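Side-chain contacts in glutathione transferase (Leptospira interrogans serovar Lai, PDB 3UBK), which binds glutathione and probably transfers it to electrophilic substrates, working as a dimeric glutathione transferase: residues S143-G148 and F189-T194; L165-R170 and I207-L212; V15-L20 and A66-L71; L81-E84 and E88-R91; P178-L181 and W185-Y188. One frame throughout, in Å; residues are numbered along the deposited sequence.

Overall arrangement
Along the chain, contact 3 comes first, in the thioredoxin-like N-terminal domain, and contact 4 follows where the linker enters helix 86-111; the two touch through Leu68 with Leu81, their centres about 15 Å apart. The other three belong to the helical C-terminal domain. Contacts 1 and 5 share helix 185-193 and meet at Tyr188, with centres about 12 Å apart, and contact 5 falls within the span bridged by contact 1. Contact 2 alternates with contact 1 in sequence and meets contact 5 through Asp166. Contacts 2 and 4 lie about 31 Å apart, at opposite sides of the chain's centre, so together the five sample the two-domain fold.

Contact 1. Residues S143-G148 and F189-T194; sequences SPYIAG and FVFMKT
The ring of Phe191 is met on two aspects by neighbouring residues of one loop, Pro144 and Tyr145. Pro144 lies over a face: its CB is 4.0 Å from the Phe191 ring centroid, only 16° off the normal, which makes a CH-pi contact, while Pro144 CG approaches the far end of the ring at Phe191 CZ, 3.7 Å away. Tyr145 meets the same ring quite differently. The edge of Phe191 is driven at the face of Tyr145 in a T-shaped pair whose planes stand at 75°, with Phe191 CE2 3.7 Å from Tyr145 CE1. The first torsion of Phe191 (chi1 168°) places CG opposite the backbone N and carries the ring from the helix to the loop.

Met192, the next residue, reaches Tyr145 along another side. Its chain folds at both chi2 and chi3, bringing SD to the rim of the Tyr145 ring, 3.8 Å from CE1, in a Met-aromatic contact at the edge and not over the face. Tyr145 is therefore flanked by phenyl edge and thioether, and its hydroxyl is hydrogen-bonded to Lys195. Behind the first shell, Thr194 OG1 donates to Phe191 O at 2.7 Å, in the carbonyl plane; Thr194 N uses the same oxygen, so two donors grip the Phe191 carbonyl.

The loop 143-148 joins helices 119-139 and 153-169. Tyr145 also rests on Asp155 of helix 153-169, Ile146 reaches helix 86-111, and Met192 packs on Phe159 and on Pro198 of helix 196-213, so the contact ties helix 185-193 to its helical neighbours.

Contact 2. Residues L165-R170 and I207-L212; sequences LDEELR and ILKKIL
In the helical C-terminal domain of the glutathione transferase fold, Glu167 near the end of helix 153-169 faces Lys209 on helix 196-213 in a long, surface salt bridge. It is a sparse contact between two helices, one in which side chains span a gap that the backbones do not close. The acid comes from one side and the amine from the other, each pointing its first side-chain bond toward its partner's helix.

Their routes differ. Glu167 stretches straight out, with CG opposite its backbone N (chi1 -176°) and the chain still extended beyond CG. Lys209 is coiled instead, bent at chi2, chi3 and chi4, so that much of its length is spent in folding and the ammonium ends near the carboxylate without closing on it. No hydrogen bond forms, and the attraction between the charges is probably weakened by solvent, since both residues are exposed.

A second acid adds to the local field: Glu168 OE1 is 5.2 Å from Lys209 NZ, too far for a bond but of the sign that would favour a protonated amine. On the same helix, Leu165 is buried against Leu103 and Tyr111 of helix 86-111, while Glu167 is exposed. The ammonium shows no preference between the two oxygens of its partner: Lys209 NZ is 4.0 Å from Glu167 OE1 and equally far from Glu167 OE2.

Contact 3. Residues V15-L20 and A66-L71; sequences VNKVKL and AILEFL
Val18 and Leu68 mark the closest backbone approach of two helices, 15-20 and 66-71, that run almost parallel (9° between directions, axes 9.9 Å apart) and pack side by side, as the first and last helices of a thioredoxin-like domain do.

Branched apolar groups supply the first kind of interaction. Ile67 presents its CG2 methyl to both branches of Val18, nearer to CG1 at 3.7 Å, and the two side chains cross at about a right angle. Leu68 comes in beside them, its CG 4.2 Å from Val18 CG2.

Methyl groups against the backbone make the second. Leu68 forks over the opposite helix: CD1 sits 3.6 Å from Lys17 O, whereas CD2 is nearest Val18 O at 3.8 Å. The two methyls thus meet successive carbonyls in van der Waals contact, with no hydrogen bond involved.

The third kind is the aliphatic part of a charged chain. Lys17 starts with CG opposite its backbone N (chi1 169°) and runs on fully extended, laying CG 3.8 Å from Leu68 CD1. Its ammonium lies beyond, in a salt bridge to Glu100 and a hydrogen bond to Ser64, a residue that binds glutathione.

The side-chain atoms that meet are all carbons, so the join is apolar even though one of its buried residues is a lysine. Lys17 combines both roles, greasy stem in the interface and charged end beside the glutathione site, where Glu100 would offset its buried charge.

Contact 4. Residues L81-E84 and E88-R91; sequences LIPE and EAAR
Pro83 and Ala89 bring the two backbones within 4.9 Å at their CA atoms, because the chain doubles back as it enters a helix. Residues 82-83 are extended (Pro83 psi 151°), whereas 88-91 already form regular helix; the turn between them lays the incoming loop against the first turn of helix 86-111. On the helix side, Glu88 N is hydrogen-bonded to Asp85 OD1. The other segment is held from behind, since the two carboxylate oxygens of Asp72 take the successive amides of Leu81 and Ile82.

Among the side chains, the pyrrolidine of Pro83 spreads over the helix surface. Pro83 CB meets Glu88 CB at 3.7 Å, and on the next residue Pro83 CD lies 3.8 Å from Ala89 CA. Glu88 itself is modelled in two conformers.

Ala89 CB is the methyl against which the segment rests. It lies 3.6 Å from Pro83 O and is approached from another direction by Ile82, whose CG2 stands 3.7 Å away. With chi1 -58°, Ile82 sends CG2 opposite its own N toward the alanine methyl, while CG1 turns to Glu69 on helix 64-74. Thus one isoleucine touches a helix of each domain.

No hydrogen bond crosses the contact, which is van der Waals packing of proline, alanine and isoleucine with the stem of Glu88. This is the linker region of the glutathione transferase fold, where the chain leaves the thioredoxin-like domain and begins the long first helix of the all-helical domain.

Contact 5. Residues P178-L181 and W185-Y188; sequences PLDL and WKEY. With SO4 (sulfate ion), chain E.
Sulfate oxygen O3 accepts the backbone N-H of Lys186, whose side chain passes alongside the anion before its ammonium reaches Asp180 across the contact. The Lys186 N to O3 bond is short, 2.6 Å, and nearly straight at 165°. Glu187 N donates to another oxygen, O4, also at 2.6 Å, and Gly184 N adds a third hydrogen bond to the ion. Several amides at the start of a helix thus grip one anion, and the helix dipole would probably favour the negative charge there. The sulfate most likely came from the crystallisation liquor.

Bends at chi2 and chi4 bring the Lys186 ammonium back to the loop, where NZ forms a salt bridge with Asp180 OD1 at 3.5 Å. The first bond of Asp180 points off from the helix, yet its carboxylate swings round to meet the amine. Lys186 NZ also lies at the edge of the Trp185 ring, near its plane, not over a face as a cation-pi pair would need.

The apolar half is a leucine on an indole. Leu179 CD1 stands over the five-membered ring, 4.2 Å from its centroid and 25° off the normal, a CH-pi contact displaced toward the rim; its nearest ring atom is Trp185 NE1 at 3.9 Å. Leu179 CD2 falls near Trp185 CD1. The indole N-H makes a weak hydrogen bond to Asp166.

The loop is wedged between helices: Pro178 and Leu181 lean on helix 119-139, Leu179 on Asp166 of helix 153-169, and Trp185, opening helix 185-193, on Leu162 of helix 153-169.

Contact 1. Residues S143-G148 and F189-T194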
# COMPACT_ATOMS: atom_id res chain seq x y z
N SER A 143 -22.77 6.28 -0.72
CA SER A 143 -24.17 5.98 -0.50
C SER A 143 -24.53 5.58 0.93
O SER A 143 -25.17 4.56 1.15
CB SER A 143 -24.65 4.89 -1.48
OG SER A 143 -23.86 3.71 -1.36
N PRO A 144 -24.17 6.41 1.92
CA PRO A 144 -23.51 7.69 1.80
C PRO A 144 -22.00 7.62 1.96
O PRO A 144 -21.30 8.58 1.65
CB PRO A 144 -24.10 8.47 2.98
CG PRO A 144 -24.28 7.41 4.02
CD PRO A 144 -24.62 6.15 3.30
N TYR A 145 -21.49 6.49 2.47
CA TYR A 145 -20.05 6.34 2.63
C TYR A 145 -19.35 6.05 1.31
O TYR A 145 -19.99 5.74 0.29
CB TYR A 145 -19.74 5.27 3.69
CG TYR A 145 -20.24 5.68 5.04
CD1 TYR A 145 -19.52 6.59 5.82
CD2 TYR A 145 -21.44 5.20 5.53
CE1 TYR A 145 -19.98 6.99 7.05
CE2 TYR A 145 -21.93 5.61 6.77
CZ TYR A 145 -21.19 6.49 7.52
OH TYR A 145 -21.68 6.88 8.74
N ILE A 146 -18.03 6.14 1.31
CA ILE A 146 -17.35 6.08 0.02
C ILE A 146 -17.56 4.76 -0.74
O ILE A 146 -17.67 4.78 -1.97
CB ILE A 146 -15.86 6.44 0.14
CG1 ILE A 146 -15.26 6.64 -1.26
CG2 ILE A 146 -15.13 5.40 0.98
CD1 ILE A 146 -14.03 7.55 -1.27
N ALA A 147 -17.68 3.64 -0.02
CA ALA A 147 -17.79 2.33 -0.66
C ALA A 147 -19.20 1.72 -0.59
O ALA A 147 -19.41 0.61 -1.06
CB ALA A 147 -16.75 1.33 -0.06
N GLY A 148 -20.16 2.44 -0.01
CA GLY A 148 -21.48 1.87 0.20
C GLY A 148 -22.19 2.49 1.39
O GLY A 148 -21.94 3.64 1.74
N PHE A 189 -17.99 14.92 1.89
CA PHE A 189 -17.16 15.65 2.84
C PHE A 189 -18.04 16.39 3.88
O PHE A 189 -17.74 16.38 5.08
CB PHE A 189 -16.25 16.61 2.07
CG PHE A 189 -15.26 17.33 2.92
CD1 PHE A 189 -14.44 16.64 3.79
CD2 PHE A 189 -15.14 18.71 2.84
CE1 PHE A 189 -13.52 17.31 4.57
CE2 PHE A 189 -14.22 19.39 3.62
CZ PHE A 189 -13.41 18.68 4.49
N VAL A 190 -19.12 17.00 3.41
CA VAL A 190 -20.11 17.64 4.29
C VAL A 190 -20.80 16.61 5.19
O VAL A 190 -20.93 16.81 6.39
CB VAL A 190 -21.20 18.40 3.47
CG1 VAL A 190 -22.25 19.01 4.41
CG2 VAL A 190 -20.57 19.48 2.60
N PHE A 191 -21.24 15.51 4.60
CA PHE A 191 -21.86 14.44 5.39
C PHE A 191 -20.91 13.96 6.49
O PHE A 191 -21.28 13.94 7.67
CB PHE A 191 -22.34 13.28 4.50
CG PHE A 191 -22.71 12.04 5.27
CD1 PHE A 191 -23.91 11.98 5.97
CD2 PHE A 191 -21.85 10.96 5.33
CE1 PHE A 191 -24.24 10.85 6.70
CE2 PHE A 191 -22.17 9.83 6.06
CZ PHE A 191 -23.36 9.78 6.75
N MET A 192 -19.68 13.64 6.13
CA MET A 192 -18.72 13.14 7.12
C MET A 192 -18.51 14.11 8.28
O MET A 192 -18.37 13.69 9.43
CB MET A 192 -17.40 12.76 6.46
CG MET A 192 -17.52 11.50 5.58
SD MET A 192 -17.62 9.97 6.55
CE MET A 192 -15.87 9.80 6.95
N LYS A 193 -18.50 15.41 7.99
CA LYS A 193 -18.31 16.40 9.05
C LYS A 193 -19.52 16.50 9.99
O LYS A 193 -19.41 17.10 11.05
CB LYS A 193 -17.94 17.78 8.49
CG LYS A 193 -16.52 17.83 7.92
CD LYS A 193 -16.18 19.21 7.35
CE LYS A 193 -16.18 20.26 8.45
NZ LYS A 193 -15.49 19.76 9.68
N THR A 194 -20.65 15.90 9.63
CA THR A 194 -21.77 15.84 10.58
C THR A 194 -21.52 14.78 11.66
O THR A 194 -22.27 14.69 12.64
CB THR A 194 -23.14 15.60 9.91
OG1 THR A 194 -23.24 14.24 9.44
CG2 THR A 194 -23.36 16.57 8.76

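Contact 2. Residues L165-R170 and I207-L212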
# COMPACT_ATOMS: atom_id res chain seq x y z
N LEU A 165 -5.97 16.75 0.22
CA LEU A 165 -5.74 16.96 -1.20
C LEU A 165 -6.56 18.13 -1.70
O LEU A 165 -6.08 18.96 -2.48
CB LEU A 165 -6.08 15.70 -2.00
CG LEU A 165 -4.97 14.65 -2.08
CD1 LEU A 165 -4.15 14.60 -0.80
CD2 LEU A 165 -5.55 13.28 -2.41
N ASP A 166 -7.81 18.20 -1.25
CA ASP A 166 -8.71 19.28 -1.63
C ASP A 166 -8.13 20.65 -1.27
O ASP A 166 -7.90 21.49 -2.14
CB ASP A 166 -10.07 19.08 -0.98
CG ASP A 166 -10.98 20.27 -1.15
OD1 ASP A 166 -10.47 21.34 -1.54
OD2 ASP A 166 -12.19 20.14 -0.89
N GLU A 167 -7.90 20.88 0.02
CA GLU A 167 -7.43 22.18 0.48
C GLU A 167 -6.06 22.54 -0.08
O GLU A 167 -5.87 23.60 -0.69
CB GLU A 167 -7.39 22.23 2.01
CG GLU A 167 -6.99 23.59 2.56
CD GLU A 167 -6.50 23.51 4.00
OE1 GLU A 167 -6.83 22.53 4.69
OE2 GLU A 167 -5.77 24.44 4.42
N GLU A 168 -5.10 21.64 0.12
CA GLU A 168 -3.70 21.87 -0.24
C GLU A 168 -3.45 22.12 -1.73
O GLU A 168 -2.36 22.57 -2.11
CB GLU A 168 -2.83 20.71 0.22
CG GLU A 168 -2.73 20.56 1.73
CD GLU A 168 -1.59 21.37 2.32
OE1 GLU A 168 -1.38 21.28 3.55
OE2 GLU A 168 -0.91 22.08 1.56
N LEU A 169 -4.44 21.84 -2.58
CA LEU A 169 -4.23 21.93 -4.02
C LEU A 169 -4.99 23.08 -4.69
O LEU A 169 -4.75 23.37 -5.86
CB LEU A 169 -4.58 20.61 -4.72
CG LEU A 169 -3.63 19.43 -4.47
CD1 LEU A 169 -4.02 18.24 -5.33
CD2 LEU A 169 -2.19 19.83 -4.74
N ARG A 170 -5.90 23.73 -3.97
CA ARG A 170 -6.64 24.86 -4.52
C ARG A 170 -5.70 26.01 -4.88
O ARG A 170 -5.97 26.77 -5.82
CB ARG A 170 -7.71 25.34 -3.54
CG ARG A 170 -8.97 24.49 -3.54
CD ARG A 170 -9.91 24.87 -2.41
NE ARG A 170 -9.27 24.74 -1.10
CZ ARG A 170 -9.95 24.64 0.05
NH1 ARG A 170 -9.29 24.53 1.20
NH2 ARG A 170 -11.27 24.64 0.04
N ILE A 207 -6.60 22.82 15.35
CA ILE A 207 -5.98 23.34 16.55
C ILE A 207 -4.46 23.42 16.41
O ILE A 207 -3.84 24.43 16.75
CB ILE A 207 -6.31 22.45 17.78
CG1 ILE A 207 -7.78 22.60 18.20
CG2 ILE A 207 -5.39 22.75 18.94
CD1 ILE A 207 -8.22 21.49 19.17
N LEU A 208 -3.85 22.35 15.92
CA LEU A 208 -2.39 22.31 15.81
C LEU A 208 -1.87 23.24 14.71
O LEU A 208 -0.82 23.88 14.87
CB LEU A 208 -1.87 20.89 15.59
CG LEU A 208 -0.33 20.76 15.51
CD1 LEU A 208 0.34 21.20 16.80
CD2 LEU A 208 0.07 19.31 15.19
N LYS A 209 -2.59 23.28 13.60
CA LYS A 209 -2.22 24.15 12.47
C LYS A 209 -2.15 25.60 12.95
O LYS A 209 -1.14 26.27 12.74
CB LYS A 209 -3.23 24.03 11.33
CG LYS A 209 -3.17 22.72 10.55
CD LYS A 209 -2.32 22.84 9.30
CE LYS A 209 -3.08 23.53 8.18
NZ LYS A 209 -4.21 22.71 7.68
N LYS A 210 -3.21 26.06 13.61
CA LYS A 210 -3.26 27.43 14.11
C LYS A 210 -2.06 27.72 15.00
O LYS A 210 -1.46 28.79 14.91
CB LYS A 210 -4.56 27.68 14.89
CG LYS A 210 -5.81 27.62 14.05
CD LYS A 210 -5.86 28.75 13.04
CE LYS A 210 -7.16 28.70 12.24
NZ LYS A 210 -7.23 29.79 11.23
N ILE A 211 -1.71 26.77 15.84
CA ILE A 211 -0.59 26.92 16.75
C ILE A 211 0.77 26.93 16.02
O ILE A 211 1.67 27.71 16.35
CB ILE A 211 -0.56 25.79 17.76
CG1 ILE A 211 -1.71 25.95 18.75
CG2 ILE A 211 0.78 25.76 18.50
CD1 ILE A 211 -1.79 24.80 19.71
N LEU A 212 0.92 26.03 15.05
CA LEU A 212 2.16 25.95 14.29
C LEU A 212 2.40 27.21 13.46
O LEU A 212 3.52 27.71 13.36
CB LEU A 212 2.18 24.70 13.40
CG LEU A 212 2.32 23.36 14.15
CD1 LEU A 212 2.41 22.18 13.20
CD2 LEU A 212 3.51 23.38 15.09

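Contact 3. Residues V15-L20 and A66-L71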
# COMPACT_ATOMS: atom_id res chain seq x y z
N VAL A 15 -1.65 9.68 9.96
CA VAL A 15 -2.08 9.62 11.37
C VAL A 15 -3.59 9.73 11.40
O VAL A 15 -4.29 8.95 12.07
CB VAL A 15 -1.41 10.76 12.21
CG1 VAL A 15 -2.03 10.86 13.60
CG2 VAL A 15 0.09 10.53 12.30
N ASN A 16 -4.12 10.69 10.66
CA ASN A 16 -5.55 10.94 10.68
C ASN A 16 -6.35 9.78 10.11
O ASN A 16 -7.43 9.48 10.62
CB ASN A 16 -5.89 12.25 9.97
CG ASN A 16 -5.45 13.44 10.78
OD1 ASN A 16 -5.22 13.32 11.98
ND2 ASN A 16 -5.29 14.58 10.14
N LYS A 17 -5.84 9.14 9.07
CA LYS A 17 -6.43 7.91 8.56
C LYS A 17 -6.66 6.89 9.69
O LYS A 17 -7.74 6.32 9.83
CB LYS A 17 -5.53 7.32 7.46
CG LYS A 17 -5.86 5.90 7.00
CD LYS A 17 -4.70 5.41 6.12
CE LYS A 17 -4.83 3.99 5.64
NZ LYS A 17 -3.50 3.57 5.05
N VAL A 18 -5.63 6.66 10.50
CA VAL A 18 -5.72 5.70 11.61
C VAL A 18 -6.69 6.20 12.70
O VAL A 18 -7.53 5.44 13.23
CB VAL A 18 -4.33 5.41 12.23
CG1 VAL A 18 -4.47 4.63 13.54
CG2 VAL A 18 -3.43 4.64 11.23
N LYS A 19 -6.59 7.48 13.00
CA LYS A 19 -7.42 8.11 14.03
C LYS A 19 -8.92 7.99 13.71
O LYS A 19 -9.74 7.75 14.61
CB LYS A 19 -6.99 9.58 14.14
CG LYS A 19 -7.24 10.25 15.44
CD LYS A 19 -6.41 11.54 15.51
CE LYS A 19 -7.08 12.54 16.42
NZ LYS A 19 -6.29 13.80 16.57
N LEU A 20 -9.28 8.17 12.44
CA LEU A 20 -10.66 8.01 12.02
C LEU A 20 -11.22 6.62 12.36
O LEU A 20 -12.38 6.47 12.80
CB LEU A 20 -10.80 8.27 10.51
CG LEU A 20 -10.69 9.72 10.04
CD1 LEU A 20 -10.36 9.81 8.52
CD2 LEU A 20 -11.98 10.47 10.37
N ALA A 66 -1.20 -1.48 7.76
CA ALA A 66 -1.06 -2.61 8.70
C ALA A 66 -1.69 -2.31 10.07
O ALA A 66 -2.27 -3.20 10.69
CB ALA A 66 0.41 -2.99 8.90
N ILE A 67 -1.54 -1.08 10.55
CA ILE A 67 -2.21 -0.65 11.79
C ILE A 67 -3.74 -0.85 11.73
O ILE A 67 -4.33 -1.47 12.62
CB ILE A 67 -1.91 0.83 12.14
CG1 ILE A 67 -0.43 1.01 12.53
CG2 ILE A 67 -2.82 1.34 13.27
CD1 ILE A 67 0.01 2.48 12.51
N LEU A 68 -4.39 -0.32 10.70
CA LEU A 68 -5.84 -0.43 10.61
C LEU A 68 -6.33 -1.87 10.36
O LEU A 68 -7.38 -2.25 10.85
CB LEU A 68 -6.42 0.55 9.58
CG LEU A 68 -6.47 1.98 10.13
CD1 LEU A 68 -6.93 2.93 9.04
CD2 LEU A 68 -7.38 2.11 11.36
N GLU A 69 -5.56 -2.67 9.61
CA GLU A 69 -5.92 -4.08 9.42
C GLU A 69 -5.80 -4.82 10.75
O GLU A 69 -6.61 -5.68 11.08
CB GLU A 69 -5.00 -4.72 8.37
CG GLU A 69 -5.16 -4.13 6.97
CD GLU A 69 -6.17 -4.87 6.10
OE1 GLU A 69 -6.83 -5.82 6.58
OE2 GLU A 69 -6.29 -4.51 4.91
N PHE A 70 -4.79 -4.44 11.52
CA PHE A 70 -4.58 -5.05 12.84
C PHE A 70 -5.71 -4.70 13.82
O PHE A 70 -6.31 -5.59 14.45
CB PHE A 70 -3.22 -4.59 13.38
CG PHE A 70 -2.99 -4.93 14.83
CD1 PHE A 70 -2.46 -6.16 15.19
CD2 PHE A 70 -3.30 -4.00 15.82
CE1 PHE A 70 -2.24 -6.48 16.55
CE2 PHE A 70 -3.07 -4.30 17.18
CZ PHE A 70 -2.54 -5.55 17.54
N LEU A 71 -6.01 -3.41 13.94
CA LEU A 71 -7.06 -2.95 14.84
C LEU A 71 -8.40 -3.58 14.47
O LEU A 71 -9.17 -3.95 15.35
CB LEU A 71 -7.19 -1.42 14.83
CG LEU A 71 -6.04 -0.70 15.53
CD1 LEU A 71 -6.19 0.81 15.34
CD2 LEU A 71 -6.00 -1.08 17.01

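Contact 4. Residues L81-E84 and E88-R91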
# COMPACT_ATOMS: atom_id res chain seq x y z
N LEU A 81 -13.98 -2.38 9.39
CA LEU A 81 -13.25 -1.61 8.40
C LEU A 81 -13.05 -2.43 7.14
O LEU A 81 -13.01 -1.89 6.04
CB LEU A 81 -11.91 -1.13 8.96
CG LEU A 81 -12.04 -0.31 10.25
CD1 LEU A 81 -10.68 0.12 10.71
CD2 LEU A 81 -12.95 0.91 10.02
N ILE A 82 -12.95 -3.74 7.31
CA ILE A 82 -12.86 -4.67 6.19
C ILE A 82 -14.17 -5.44 6.21
O ILE A 82 -14.41 -6.20 7.15
CB ILE A 82 -11.72 -5.72 6.38
CG1 ILE A 82 -10.35 -5.04 6.54
CG2 ILE A 82 -11.70 -6.70 5.24
CD1 ILE A 82 -9.97 -4.14 5.37
N PRO A 83 -15.01 -5.24 5.19
CA PRO A 83 -16.29 -5.95 5.16
C PRO A 83 -16.13 -7.46 5.19
O PRO A 83 -15.14 -8.00 4.69
CB PRO A 83 -16.90 -5.53 3.82
CG PRO A 83 -16.30 -4.19 3.55
CD PRO A 83 -14.89 -4.28 4.08
N GLU A 84 -17.14 -8.14 5.74
CA GLU A 84 -17.14 -9.59 5.82
C GLU A 84 -17.25 -10.22 4.44
O GLU A 84 -16.63 -11.24 4.17
CB GLU A 84 -18.29 -10.07 6.71
CG GLU A 84 -18.10 -9.70 8.19
CD GLU A 84 -19.22 -10.22 9.09
OE1 GLU A 84 -19.76 -11.31 8.81
OE2 GLU A 84 -19.54 -9.54 10.10
N GLU A 88 -16.74 -7.28 -1.40
CA GLU A 88 -16.88 -5.94 -0.82
C GLU A 88 -15.53 -5.51 -0.21
O GLU A 88 -15.11 -4.36 -0.31
CB GLU A 88 -17.99 -5.93 0.26
CG GLU A 88 -19.42 -6.17 -0.29
CD GLU A 88 -20.52 -6.20 0.79
OE1 GLU A 88 -20.28 -5.85 1.97
OE2 GLU A 88 -21.66 -6.59 0.44
N ALA A 89 -14.87 -6.45 0.46
CA ALA A 89 -13.57 -6.16 1.07
C ALA A 89 -12.53 -5.76 0.02
O ALA A 89 -11.75 -4.83 0.22
CB ALA A 89 -13.06 -7.37 1.84
N ALA A 90 -12.51 -6.49 -1.10
CA ALA A 90 -11.57 -6.17 -2.16
C ALA A 90 -11.79 -4.74 -2.66
O ALA A 90 -10.83 -3.98 -2.84
CB ALA A 90 -11.68 -7.19 -3.31
N ARG A 91 -13.06 -4.38 -2.87
CA ARG A 91 -13.41 -3.05 -3.36
C ARG A 91 -12.98 -2.00 -2.34
O ARG A 91 -12.41 -0.97 -2.70
CB ARG A 91 -14.92 -2.96 -3.66
CG ARG A 91 -15.40 -1.57 -4.10

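Contact 5. Residues P178-L181 and W185-Y188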
# COMPACT_ATOMS: atom_id res chain seq x y z
N PRO A 178 -8.49 18.97 -9.70
CA PRO A 178 -8.79 17.58 -10.01
C PRO A 178 -9.98 17.07 -9.20
O PRO A 178 -10.88 16.43 -9.74
CB PRO A 178 -7.52 16.84 -9.59
CG PRO A 178 -6.43 17.87 -9.73
CD PRO A 178 -7.07 19.17 -9.34
N LEU A 179 -9.99 17.37 -7.90
CA LEU A 179 -11.05 16.87 -7.03
C LEU A 179 -12.44 17.31 -7.45
O LEU A 179 -13.42 16.62 -7.17
CB LEU A 179 -10.78 17.26 -5.58
CG LEU A 179 -10.29 16.08 -4.75
CD1 LEU A 179 -10.11 16.48 -3.30
CD2 LEU A 179 -11.29 14.94 -4.89
N ASP A 180 -12.53 18.44 -8.13
CA ASP A 180 -13.81 18.92 -8.62
C ASP A 180 -14.41 17.92 -9.59
O ASP A 180 -15.61 17.93 -9.85
CB ASP A 180 -13.65 20.30 -9.27
CG ASP A 180 -13.19 21.36 -8.28
OD1 ASP A 180 -13.96 21.67 -7.34
OD2 ASP A 180 -12.07 21.87 -8.43
N LEU A 181 -13.57 17.03 -10.11
CA LEU A 181 -14.02 16.00 -11.04
C LEU A 181 -14.64 14.79 -10.34
O LEU A 181 -15.38 14.02 -10.95
CB LEU A 181 -12.87 15.57 -11.95
CG LEU A 181 -12.30 16.70 -12.83
CD1 LEU A 181 -10.92 16.33 -13.38
CD2 LEU A 181 -13.27 17.05 -13.96
N TRP A 185 -17.90 14.05 -4.02
CA TRP A 185 -16.93 14.40 -2.98
C TRP A 185 -17.35 15.51 -2.01
O TRP A 185 -17.11 15.42 -0.81
CB TRP A 185 -15.59 14.77 -3.59
CG TRP A 185 -14.73 15.48 -2.59
CD1 TRP A 185 -14.29 16.77 -2.66
CD2 TRP A 185 -14.22 14.95 -1.36
NE1 TRP A 185 -13.53 17.07 -1.56
CE2 TRP A 185 -13.48 15.97 -0.74
CE3 TRP A 185 -14.33 13.71 -0.72
CZ2 TRP A 185 -12.84 15.79 0.49
CZ3 TRP A 185 -13.69 13.53 0.49
CH2 TRP A 185 -12.96 14.56 1.09
N LYS A 186 -17.92 16.60 -2.53
CA LYS A 186 -18.24 17.72 -1.67
C LYS A 186 -19.35 17.32 -0.72
O LYS A 186 -19.30 17.61 0.46
CB LYS A 186 -18.66 18.96 -2.49
CG LYS A 186 -17.52 19.60 -3.30
CD LYS A 186 -16.34 19.97 -2.40
CE LYS A 186 -15.26 20.74 -3.18
NZ LYS A 186 -14.70 19.96 -4.32
N GLU A 187 -20.36 16.63 -1.25
CA GLU A 187 -21.48 16.18 -0.45
C GLU A 187 -21.02 15.16 0.62
O GLU A 187 -21.44 15.23 1.77
CB GLU A 187 -22.53 15.57 -1.38
CG GLU A 187 -23.91 15.44 -0.77
CD GLU A 187 -24.93 14.92 -1.77
OE1 GLU A 187 -26.05 14.54 -1.35
OE2 GLU A 187 -24.60 14.89 -2.98
N TYR A 188 -20.12 14.25 0.23
CA TYR A 188 -19.57 13.26 1.16
C TYR A 188 -18.80 13.95 2.27
O TYR A 188 -18.93 13.61 3.44
CB TYR A 188 -18.66 12.28 0.41
CG TYR A 188 -17.78 11.40 1.30
CD1 TYR A 188 -18.28 10.24 1.87
CD2 TYR A 188 -16.45 11.72 1.52
CE1 TYR A 188 -17.47 9.41 2.65
CE2 TYR A 188 -15.63 10.90 2.29
CZ TYR A 188 -16.15 9.76 2.87
OH TYR A 188 -15.35 8.95 3.64
S SO4 E . -19.83 17.11 -5.09
O1 SO4 E . -20.29 18.50 -5.16
O2 SO4 E . -20.28 16.37 -6.26
O3 SO4 E . -18.36 17.10 -5.06
O4 SO4 E . -20.38 16.49 -3.89